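Local coordinates for protein ribonuclease J (Methanolobus psychrophilus R15, PDB 5HAB) that probably degrades RNA as a beta-CASP metallo-beta-lactamase exoribonuclease, captured here with an RNA strand bound, at residues S240-V251 with I401-G409. The protein carries 1 engineered substitution. Sequence-based numbering, arbitrary orientation.
Sequences SELIAHMMLKDV and IYDNVHVSG. With SO4 (sulfate ion), chain L; nucleotides of chain D.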
ATOM      1  N   SER B 240     -12.545 -20.694   8.814  1.00 31.59           N
ATOM      2  CA  SER B 240     -13.321 -21.792   8.260  1.00 27.82           C
ATOM      3  C   SER B 240     -14.229 -21.344   7.122  1.00 36.06           C
ATOM      4  O   SER B 240     -14.565 -20.168   6.997  1.00 31.71           O
ATOM      5  CB  SER B 240     -14.159 -22.457   9.350  1.00 32.17           C
ATOM      6  OG  SER B 240     -15.137 -23.311   8.779  1.00 42.40           O
ATOM      7  N   GLU B 241     -14.591 -22.297   6.271  1.00 34.87           N
ATOM      8  CA  GLU B 241     -15.596 -22.078   5.237  1.00 33.53           C
ATOM      9  C   GLU B 241     -16.927 -21.667   5.869  1.00 32.56           C
ATOM     10  O   GLU B 241     -17.742 -20.973   5.256  1.00 31.98           O
ATOM     11  CB  GLU B 241     -15.770 -23.351   4.403  1.00 34.12           C
ATOM     12  CG  GLU B 241     -16.947 -23.347   3.453  1.00 31.62           C
ATOM     13  CD  GLU B 241     -16.828 -22.287   2.385  1.00 37.48           C
ATOM     14  OE1 GLU B 241     -17.862 -21.922   1.788  1.00 37.63           O
ATOM     15  OE2 GLU B 241     -15.700 -21.823   2.122  1.00 37.43           O
ATOM     16  N   LEU B 242     -17.129 -22.096   7.110  1.00 29.84           N
ATOM     17  CA  LEU B 242     -18.326 -21.755   7.860  1.00 37.73           C
ATOM     18  C   LEU B 242     -18.461 -20.243   8.016  1.00 48.42           C
ATOM     19  O   LEU B 242     -19.567 -19.713   8.022  1.00 42.40           O
ATOM     20  CB  LEU B 242     -18.311 -22.437   9.227  1.00 37.14           C
ATOM     21  CG  LEU B 242     -19.530 -22.188  10.111  1.00 40.19           C
ATOM     22  CD1 LEU B 242     -20.807 -22.572   9.377  1.00 32.10           C
ATOM     23  CD2 LEU B 242     -19.402 -22.985  11.390  1.00 38.79           C
ATOM     24  N   ILE B 243     -17.329 -19.557   8.135  1.00 36.12           N
ATOM     25  CA  ILE B 243     -17.315 -18.102   8.232  1.00 30.83           C
ATOM     26  C   ILE B 243     -17.898 -17.472   6.970  1.00 40.02           C
ATOM     27  O   ILE B 243     -18.702 -16.537   7.045  1.00 42.78           O
ATOM     28  CB  ILE B 243     -15.886 -17.589   8.498  1.00 26.47           C
ATOM     29  CG1 ILE B 243     -15.356 -18.160   9.817  1.00 29.10           C
ATOM     30  CG2 ILE B 243     -15.836 -16.066   8.474  1.00 30.24           C
ATOM     31  CD1 ILE B 243     -16.267 -17.912  11.013  1.00 27.87           C
ATOM     32  N   ALA B 244     -17.495 -17.987   5.809  1.00 38.21           N
ATOM     33  CA  ALA B 244     -18.000 -17.491   4.529  1.00 33.99           C
ATOM     34  C   ALA B 244     -19.478 -17.826   4.382  1.00 31.88           C
ATOM     35  O   ALA B 244     -20.260 -17.042   3.839  1.00 35.57           O
ATOM     36  CB  ALA B 244     -17.201 -18.080   3.367  1.00 33.96           C
ATOM     37  N   HIS B 245     -19.849 -19.003   4.869  1.00 33.48           N
ATOM     38  CA  HIS B 245     -21.244 -19.414   4.906  1.00 47.66           C
ATOM     39  C   HIS B 245     -22.080 -18.386   5.681  1.00 38.21           C
ATOM     40  O   HIS B 245     -23.079 -17.872   5.175  1.00 41.04           O
ATOM     41  CB  HIS B 245     -21.360 -20.807   5.532  1.00 40.10           C
ATOM     42  CG  HIS B 245     -22.765 -21.312   5.637  1.00 59.19           C
ATOM     43  ND1 HIS B 245     -23.417 -21.927   4.591  1.00 47.02           N
ATOM     44  CD2 HIS B 245     -23.637 -21.304   6.673  1.00 46.78           C
ATOM     45  CE1 HIS B 245     -24.633 -22.271   4.975  1.00 49.22           C
ATOM     46  NE2 HIS B 245     -24.790 -21.906   6.235  1.00 59.29           N
ATOM     47  N   MET B 246     -21.634 -18.069   6.893  1.00 39.48           N
ATOM     48  CA  MET B 246     -22.317 -17.121   7.769  1.00 32.72           C
ATOM     49  C   MET B 246     -22.408 -15.731   7.138  1.00 42.61           C
ATOM     50  O   MET B 246     -23.484 -15.127   7.102  1.00 54.46           O
ATOM     51  CB  MET B 246     -21.590 -17.028   9.116  1.00 39.34           C
ATOM     52  CG  MET B 246     -21.546 -18.311   9.951  1.00 34.47           C
ATOM     53  SD  MET B 246     -23.007 -18.622  10.955  1.00 98.85           S
ATOM     54  CE  MET B 246     -24.100 -19.421   9.783  1.00 44.66           C
ATOM     55  N   MET B 247     -21.284 -15.232   6.627  1.00 40.96           N
ATOM     56  CA  MET B 247     -21.264 -13.903   6.012  1.00 41.80           C
ATOM     57  C   MET B 247     -22.186 -13.816   4.797  1.00 46.01           C
ATOM     58  O   MET B 247     -22.880 -12.814   4.601  1.00 50.46           O
ATOM     59  CB  MET B 247     -19.839 -13.516   5.608  1.00 32.71           C
ATOM     60  CG  MET B 247     -18.899 -13.321   6.784  1.00 44.76           C
ATOM     61  SD  MET B 247     -17.341 -12.511   6.366  1.00 50.97           S
ATOM     62  CE  MET B 247     -16.708 -13.554   5.058  1.00 28.74           C
ATOM     63  N   LEU B 248     -22.190 -14.865   3.982  1.00 42.54           N
ATOM     64  CA  LEU B 248     -23.026 -14.884   2.789  1.00 42.15           C
ATOM     65  C   LEU B 248     -24.505 -14.941   3.187  1.00 42.32           C
ATOM     66  O   LEU B 248     -25.353 -14.264   2.593  1.00 41.02           O
ATOM     67  CB  LEU B 248     -22.643 -16.062   1.891  1.00 37.86           C
ATOM     68  CG  LEU B 248     -23.088 -16.031   0.430  1.00 43.38           C
ATOM     69  CD1 LEU B 248     -22.906 -14.654  -0.194  1.00 47.38           C
ATOM     70  CD2 LEU B 248     -22.297 -17.062  -0.341  1.00 51.43           C
ATOM     71  N   LYS B 249     -24.802 -15.732   4.214  1.00 36.30           N
ATOM     72  CA  LYS B 249     -26.148 -15.779   4.768  1.00 51.32           C
ATOM     73  C   LYS B 249     -26.612 -14.385   5.178  1.00 61.91           C
ATOM     74  O   LYS B 249     -27.691 -13.938   4.786  1.00 38.44           O
ATOM     75  CB  LYS B 249     -26.199 -16.716   5.975  1.00 33.46           C
ATOM     76  CG  LYS B 249     -27.581 -16.868   6.586  1.00 47.70           C
ATOM     77  CD  LYS B 249     -27.577 -17.907   7.698  1.00 46.90           C
ATOM     78  CE  LYS B 249     -28.992 -18.280   8.121  1.00 72.11           C
ATOM     79  NZ  LYS B 249     -29.011 -19.504   8.976  1.00104.77           N
ATOM     80  N   ASP B 250     -25.768 -13.696   5.942  1.00 48.61           N
ATOM     81  CA  ASP B 250     -26.090 -12.364   6.446  1.00 43.66           C
ATOM     82  C   ASP B 250     -26.303 -11.372   5.303  1.00 48.70           C
ATOM     83  O   ASP B 250     -27.214 -10.548   5.352  1.00 39.24           O
ATOM     84  CB  ASP B 250     -24.986 -11.874   7.391  1.00 53.05           C
ATOM     85  CG  ASP B 250     -25.453 -10.763   8.324  1.00 65.49           C
ATOM     86  OD1 ASP B 250     -26.497 -10.133   8.043  1.00 67.06           O
ATOM     87  OD2 ASP B 250     -24.777 -10.531   9.350  1.00 58.65           O
ATOM     88  N   VAL B 251     -25.463 -11.451   4.276  1.00 43.76           N
ATOM     89  CA  VAL B 251     -25.580 -10.535   3.146  1.00 42.08           C
ATOM     90  C   VAL B 251     -26.874 -10.796   2.370  1.00 55.57           C
ATOM     91  O   VAL B 251     -27.502  -9.865   1.858  1.00 37.09           O
ATOM     92  CB  VAL B 251     -24.351 -10.635   2.218  1.00 45.42           C
ATOM     93  CG1 VAL B 251     -24.587  -9.874   0.918  1.00 38.48           C
ATOM     94  CG2 VAL B 251     -23.110 -10.113   2.926  1.00 31.60           C
ATOM     95  N   ILE B 401     -22.553  -2.942  -4.929  1.00 43.63           N
ATOM     96  CA  ILE B 401     -21.563  -4.011  -4.962  1.00 34.73           C
ATOM     97  C   ILE B 401     -21.213  -4.521  -3.572  1.00 42.58           C
ATOM     98  O   ILE B 401     -20.721  -3.767  -2.733  1.00 47.47           O
ATOM     99  CB  ILE B 401     -20.285  -3.537  -5.674  1.00 45.21           C
ATOM    100  CG1 ILE B 401     -20.630  -2.900  -7.023  1.00 40.88           C
ATOM    101  CG2 ILE B 401     -19.309  -4.691  -5.837  1.00 41.07           C
ATOM    102  CD1 ILE B 401     -21.316  -3.844  -7.977  1.00 37.27           C
ATOM    103  N   TYR B 402     -21.450  -5.807  -3.340  1.00 38.52           N
ATOM    104  CA  TYR B 402     -20.956  -6.471  -2.139  1.00 33.62           C
ATOM    105  C   TYR B 402     -19.750  -7.320  -2.512  1.00 46.07           C
ATOM    106  O   TYR B 402     -19.889  -8.347  -3.165  1.00 49.13           O
ATOM    107  CB  TYR B 402     -22.035  -7.340  -1.498  1.00 37.62           C
ATOM    108  CG  TYR B 402     -23.204  -6.569  -0.935  1.00 43.13           C
ATOM    109  CD1 TYR B 402     -24.143  -5.990  -1.774  1.00 42.75           C
ATOM    110  CD2 TYR B 402     -23.381  -6.437   0.437  1.00 53.02           C
ATOM    111  CE1 TYR B 402     -25.219  -5.288  -1.267  1.00 45.75           C
ATOM    112  CE2 TYR B 402     -24.457  -5.735   0.954  1.00 54.45           C
ATOM    113  CZ  TYR B 402     -25.373  -5.164   0.093  1.00 43.88           C
ATOM    114  OH  TYR B 402     -26.449  -4.464   0.583  1.00 55.24           O
ATOM    115  N   ASP B 403     -18.568  -6.886  -2.099  1.00 42.75           N
ATOM    116  CA  ASP B 403     -17.329  -7.514  -2.531  1.00 43.84           C
ATOM    117  C   ASP B 403     -16.751  -8.410  -1.441  1.00 44.39           C
ATOM    118  O   ASP B 403     -17.084  -8.269  -0.265  1.00 53.33           O
ATOM    119  CB  ASP B 403     -16.314  -6.435  -2.922  1.00 46.94           C
ATOM    120  CG  ASP B 403     -15.242  -6.944  -3.858  1.00 77.70           C
ATOM    121  OD1 ASP B 403     -15.177  -8.171  -4.092  1.00 70.11           O
ATOM    122  OD2 ASP B 403     -14.464  -6.107  -4.365  1.00 77.95           O
ATOM    123  N   ASN B 404     -15.891  -9.337  -1.855  1.00 51.72           N
ATOM    124  CA  ASN B 404     -15.066 -10.131  -0.948  1.00 44.39           C
ATOM    125  C   ASN B 404     -15.839 -10.901   0.130  1.00 35.32           C
ATOM    126  O   ASN B 404     -15.334 -11.099   1.232  1.00 45.54           O
ATOM    127  CB  ASN B 404     -14.023  -9.232  -0.279  1.00 51.38           C
ATOM    128  CG  ASN B 404     -12.700  -9.945  -0.051  1.00 86.38           C
ATOM    129  OD1 ASN B 404     -12.434 -10.996  -0.642  1.00 67.17           O
ATOM    130  ND2 ASN B 404     -11.860  -9.370   0.804  1.00 65.80           N
ATOM    131  N   VAL B 405     -17.055 -11.336  -0.182  1.00 50.74           N
ATOM    132  CA  VAL B 405     -17.819 -12.152   0.759  1.00 38.07           C
ATOM    133  C   VAL B 405     -17.269 -13.562   0.652  1.00 45.69           C
ATOM    134  O   VAL B 405     -17.867 -14.434   0.025  1.00 44.31           O
ATOM    135  CB  VAL B 405     -19.325 -12.111   0.468  1.00 40.35           C
ATOM    136  CG1 VAL B 405     -20.101 -12.761   1.604  1.00 35.86           C
ATOM    137  CG2 VAL B 405     -19.782 -10.676   0.243  1.00 45.27           C
ATOM    138  N   HIS B 406     -16.112 -13.783   1.259  1.00 45.11           N
ATOM    139  CA  HIS B 406     -15.289 -14.913   0.876  1.00 44.44           C
ATOM    140  C   HIS B 406     -14.275 -15.231   1.955  1.00 43.95           C
ATOM    141  O   HIS B 406     -13.922 -14.380   2.771  1.00 37.55           O
ATOM    142  CB  HIS B 406     -14.599 -14.604  -0.464  1.00 34.51           C
ATOM    143  CG  HIS B 406     -13.543 -15.589  -0.866  1.00 48.80           C
ATOM    144  ND1 HIS B 406     -13.842 -16.827  -1.394  1.00 42.96           N
ATOM    145  CD2 HIS B 406     -12.191 -15.500  -0.860  1.00 40.34           C
ATOM    146  CE1 HIS B 406     -12.722 -17.469  -1.667  1.00 42.05           C
ATOM    147  NE2 HIS B 406     -11.705 -16.686  -1.357  1.00 41.59           N
ATOM    148  N   VAL B 407     -13.832 -16.478   1.967  1.00 41.66           N
ATOM    149  CA  VAL B 407     -12.795 -16.924   2.872  1.00 32.87           C
ATOM    150  C   VAL B 407     -11.759 -17.700   2.052  1.00 40.42           C
ATOM    151  O   VAL B 407     -12.113 -18.412   1.113  1.00 35.48           O
ATOM    152  CB  VAL B 407     -13.402 -17.755   4.010  1.00 42.19           C
ATOM    153  CG1 VAL B 407     -12.498 -18.891   4.389  1.00 45.27           C
ATOM    154  CG2 VAL B 407     -13.674 -16.863   5.223  1.00 42.07           C
ATOM    155  N   SER B 408     -10.482 -17.531   2.383  1.00 41.65           N
ATOM    156  CA  SER B 408      -9.391 -18.153   1.628  1.00 35.62           C
ATOM    157  C   SER B 408      -9.418 -19.681   1.640  1.00 42.33           C
ATOM    158  O   SER B 408      -9.831 -20.305   2.622  1.00 33.02           O
ATOM    159  CB  SER B 408      -8.038 -17.685   2.168  1.00 28.24           C
ATOM    160  OG  SER B 408      -6.981 -18.336   1.480  1.00 31.63           O
ATOM    161  N   GLY B 409      -8.946 -20.276   0.550  1.00 28.65           N
ATOM    162  CA  GLY B 409      -8.809 -21.719   0.480  1.00 41.86           C
ATOM    163  C   GLY B 409      -7.442 -22.254   0.884  1.00 39.99           C
ATOM    164  O   GLY B 409      -7.191 -23.451   0.758  1.00 31.61           O
TER
HETATM  165  S   SO4 L 504     -28.074 -21.900   8.105  1.00118.83           S
HETATM  166  O1  SO4 L 504     -28.785 -20.734   8.628  1.00126.81           O
HETATM  167  O2  SO4 L 504     -27.834 -22.851   9.185  1.00 99.37           O
HETATM  168  O3  SO4 L 504     -28.873 -22.535   7.058  1.00 89.63           O
HETATM  169  O4  SO4 L 504     -26.793 -21.475   7.548  1.00 99.88           O
ATOM    170  OP3   A D   1      -8.960 -16.481  -1.959  1.00 60.06           O
ATOM    171  P     A D   1      -8.032 -17.633  -2.047  1.00 52.80           P
ATOM    172  OP1   A D   1      -8.831 -18.881  -2.156  1.00 49.39           O
ATOM    173  OP2   A D   1      -7.034 -17.508  -0.955  1.00 51.04           O
ATOM    174  O5'   A D   1      -7.197 -17.452  -3.384  1.00 68.43           O
ATOM    175  C5'   A D   1      -7.832 -17.189  -4.631  1.00 84.49           C
ATOM    176  C4'   A D   1      -6.904 -17.500  -5.778  1.00 94.56           C
ATOM    177  O4'   A D   1      -5.880 -16.467  -5.838  1.00 88.52           O
ATOM    178  C3'   A D   1      -6.166 -18.831  -5.652  1.00 84.04           C
ATOM    179  O3'   A D   1      -6.014 -19.448  -6.927  1.00105.02           O
ATOM    180  C2'   A D   1      -4.805 -18.427  -5.092  1.00 84.75           C
ATOM    181  O2'   A D   1      -3.754 -19.313  -5.417  1.00 83.99           O
ATOM    182  C1'   A D   1      -4.593 -17.046  -5.713  1.00 97.70           C
ATOM    183  N9    A D   1      -3.788 -16.166  -4.858  1.00107.17           N
ATOM    184  C8    A D   1      -3.886 -16.061  -3.488  1.00 90.78           C
ATOM    185  N7    A D   1      -3.045 -15.212  -2.950  1.00 88.12           N
ATOM    186  C5    A D   1      -2.336 -14.722  -4.040  1.00102.41           C
ATOM    187  C6    A D   1      -1.294 -13.782  -4.134  1.00106.15           C
ATOM    188  N6    A D   1      -0.771 -13.146  -3.079  1.00 88.68           N
ATOM    189  N1    A D   1      -0.804 -13.515  -5.367  1.00111.50           N
ATOM    190  C2    A D   1      -1.329 -14.154  -6.423  1.00 99.33           C
ATOM    191  N3    A D   1      -2.311 -15.057  -6.461  1.00 95.64           N
ATOM    192  C4    A D   1      -2.778 -15.303  -5.222  1.00102.13           C
TER
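Helix 241-251 runs antiparallel along the loop that leaves strand 401-402, closest where A244 CA lies 5.2 Å from H406 CA. That strand is outermost, within this chain, in the parallel beta-CASP sheet, and the helix covers the loop on its way to the 5' phosphate of the RNA. The side-chain packing is largely apolar, built mainly on V405 and V407, which both turn to the helix while H406 between them turns away. V405, centring an inverse gamma turn, lays CG1 against the helix backbone, 3.8 Å from L248 N and equally far from L248 CD1, the two side chains crossing at about a right angle. V407 CB sits 3.9 Å from A244 CB, its CG1 3.6 Å from S240 O and its CG2 against I243 CG2. M247, bent at chi3 (-55°), brings CE to 3.7 Å from H406 O. At the strand end V251 CG1 approaches Y402 CD2 obliquely. S240 N-caps the helix, OG accepting from L242 N and pairing with D200. R273 salt-bridges E241 and hydrogen-bonds H406 ND1, helping orient the imidazole. S408 OG and G409 N hydrogen-bond OP2 and OP1 of A1 of chain D, and H406 NE2 donates in its ring plane to OP3 at 2.8 Å.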